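PDB 4DQ9: type II secretion system protein H, which forms part of the pseudopilus tip complex that recognises and binds substrates for energy-dependent secretion of toxins and proteases from the periplasm. Local coordinates for residues L42-L47 and D59-Q64. Sequence-based numbering, arbitrary orientation.
Sequences LTFLQL and DKMTNQ. With NA (sodium ion), chain C.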
loop_
_atom_site.group_PDB
_atom_site.type_symbol
_atom_site.label_atom_id
_atom_site.label_comp_id
_atom_site.label_asym_id
_atom_site.label_seq_id
_atom_site.Cartn_x
_atom_site.Cartn_y
_atom_site.Cartn_z
ATOM N N LEU A 42 12.858 11.162 -0.825
ATOM C CA LEU A 42 11.428 11.120 -0.942
ATOM C C LEU A 42 11.236 10.458 -2.281
ATOM O O LEU A 42 11.860 10.892 -3.312
ATOM C CB LEU A 42 10.885 12.538 -0.946
ATOM C CG LEU A 42 11.114 13.350 0.341
ATOM C CD1 LEU A 42 10.880 14.887 0.061
ATOM C CD2 LEU A 42 10.215 12.696 1.416
ATOM N N THR A 43 10.336 9.475 -2.306
ATOM C CA THR A 43 10.057 8.823 -3.626
ATOM C C THR A 43 8.560 8.875 -3.921
ATOM O O THR A 43 7.759 8.666 -3.019
ATOM C CB THR A 43 10.435 7.348 -3.538
ATOM O OG1 THR A 43 11.819 7.290 -3.114
ATOM C CG2 THR A 43 10.334 6.593 -4.950
ATOM N N PHE A 44 8.219 9.166 -5.186
ATOM C CA PHE A 44 6.850 9.464 -5.584
ATOM C C PHE A 44 6.366 8.283 -6.401
ATOM O O PHE A 44 6.941 7.987 -7.423
ATOM C CB PHE A 44 6.836 10.785 -6.350
ATOM C CG PHE A 44 7.358 11.934 -5.469
ATOM C CD1 PHE A 44 6.502 12.614 -4.644
ATOM C CD2 PHE A 44 8.701 12.301 -5.566
ATOM C CE1 PHE A 44 6.976 13.648 -3.809
ATOM C CE2 PHE A 44 9.157 13.344 -4.700
ATOM C CZ PHE A 44 8.275 13.944 -3.863
ATOM N N LEU A 45 5.393 7.565 -5.858
ATOM C CA LEU A 45 4.949 6.232 -6.319
ATOM C C LEU A 45 3.516 6.256 -6.874
ATOM O O LEU A 45 2.689 7.098 -6.513
ATOM C CB LEU A 45 4.957 5.274 -5.142
ATOM C CG LEU A 45 6.308 5.176 -4.459
ATOM C CD1 LEU A 45 6.191 4.430 -3.123
ATOM C CD2 LEU A 45 7.341 4.490 -5.347
ATOM N N GLN A 46 3.225 5.299 -7.770
ATOM C CA GLN A 46 1.938 5.006 -8.297
ATOM C C GLN A 46 1.565 3.565 -7.985
ATOM O O GLN A 46 2.386 2.693 -8.015
ATOM C CB GLN A 46 1.896 5.222 -9.778
ATOM C CG GLN A 46 0.487 5.075 -10.426
ATOM C CD GLN A 46 0.459 5.193 -11.948
ATOM O OE1 GLN A 46 1.441 4.864 -12.628
ATOM N NE2 GLN A 46 -0.731 5.622 -12.503
ATOM N N LEU A 47 0.309 3.359 -7.630
ATOM C CA LEU A 47 -0.172 1.991 -7.376
ATOM C C LEU A 47 -0.798 1.405 -8.708
ATOM O O LEU A 47 -1.663 2.066 -9.383
ATOM C CB LEU A 47 -1.252 2.064 -6.305
ATOM C CG LEU A 47 -1.878 0.706 -5.988
ATOM C CD1 LEU A 47 -0.842 -0.262 -5.560
ATOM C CD2 LEU A 47 -2.985 0.851 -4.923
ATOM N N ASP A 59 5.998 12.626 -17.266
ATOM C CA ASP A 59 6.591 13.756 -17.965
ATOM C C ASP A 59 6.368 15.073 -17.265
ATOM O O ASP A 59 6.422 16.108 -17.925
ATOM C CB ASP A 59 6.134 13.859 -19.470
ATOM C CG ASP A 59 4.642 14.272 -19.633
ATOM O OD1 ASP A 59 3.868 14.318 -18.657
ATOM O OD2 ASP A 59 4.225 14.565 -20.786
ATOM N N LYS A 60 6.067 15.072 -15.967
ATOM C CA LYS A 60 5.771 16.297 -15.191
ATOM C C LYS A 60 6.808 16.589 -14.133
ATOM O O LYS A 60 7.135 17.766 -13.911
ATOM C CB LYS A 60 4.372 16.197 -14.471
ATOM C CG LYS A 60 3.316 16.076 -15.591
ATOM C CD LYS A 60 1.882 15.983 -15.008
ATOM C CE LYS A 60 0.887 16.306 -16.139
ATOM N NZ LYS A 60 -0.527 16.310 -15.512
ATOM N N MET A 61 7.397 15.553 -13.555
ATOM C CA MET A 61 8.330 15.675 -12.401
ATOM C C MET A 61 9.203 14.441 -12.242
ATOM O O MET A 61 8.768 13.359 -12.501
ATOM C CB MET A 61 7.602 15.996 -11.155
ATOM C CG MET A 61 6.718 14.854 -10.585
ATOM S SD MET A 61 5.965 15.406 -9.050
ATOM C CE MET A 61 5.870 13.814 -8.212
ATOM N N THR A 62 10.433 14.607 -11.749
ATOM C CA THR A 62 11.196 13.472 -11.306
ATOM C C THR A 62 10.486 12.789 -10.143
ATOM O O THR A 62 9.712 13.419 -9.414
ATOM C CB THR A 62 12.589 13.883 -10.818
ATOM O OG1 THR A 62 12.459 14.896 -9.835
ATOM C CG2 THR A 62 13.410 14.452 -11.982
ATOM N N ASN A 63 10.733 11.505 -9.993
ATOM C CA ASN A 63 10.024 10.705 -9.006
ATOM C C ASN A 63 10.842 10.338 -7.732
ATOM O O ASN A 63 10.349 9.605 -6.942
ATOM C CB ASN A 63 9.427 9.454 -9.673
ATOM C CG ASN A 63 10.502 8.565 -10.287
ATOM O OD1 ASN A 63 11.554 8.318 -9.719
ATOM N ND2 ASN A 63 10.227 8.040 -11.481
ATOM N N GLN A 64 12.062 10.832 -7.579
ATOM C CA GLN A 64 12.827 10.628 -6.377
ATOM C C GLN A 64 13.655 11.881 -6.151
ATOM O O GLN A 64 14.265 12.397 -7.097
ATOM C CB GLN A 64 13.746 9.446 -6.544
ATOM C CG GLN A 64 14.192 8.969 -5.217
ATOM C CD GLN A 64 14.730 7.573 -5.261
ATOM O OE1 GLN A 64 14.190 6.614 -4.634
ATOM N NE2 GLN A 64 15.805 7.444 -5.956
HETATM NA NA NA C . 12.104 7.536 -0.513
#
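In the antiparallel β hairpin of strands 41-48 and 54-66, at one margin, within this chain, of a four-stranded antiparallel sheet beside helix 2-27, Thr43 faces Gln64 as a non-hydrogen-bonded pair and Phe44 meets the interrupted part of the second strand. The hairpin illustrates how a strand can leave its register and still be held, by backbone pairing where it rejoins and by a side chain from the break packing on its neighbour. Pairing resumes where the amide of Phe44 gives its hydrogen to Asn63 O (N to O 2.8 Å, 165° at the hydrogen). The same oxygen also takes a CA-H...O contact from Thr43 CA, while Gln64 CA makes another, 3.2 Å from Leu42 O. Within the break, Met61 reaches back to the sheet: its chain crosses that of Phe44 at about a right angle, CE lies 3.6 Å from Phe44 CG, and SD stands above the ring face, 5.3 Å from the centroid, a rather distant Met-aromatic contact. Asn63 O approaches the same ring at its edge instead, near CD2. Arg16 of helix 2-27 touches both Phe44 and Met61. On the other face of the sheet, Thr43 and Gln64 run side by side. Thr43 chi1 (-55°) sets OG1 beside its own backbone N, from where OG1 binds a sodium ion at 2.6 Å, a site shared with Asp36, and donates to an in-plane lone pair of Gln64 OE1 at 2.9 Å.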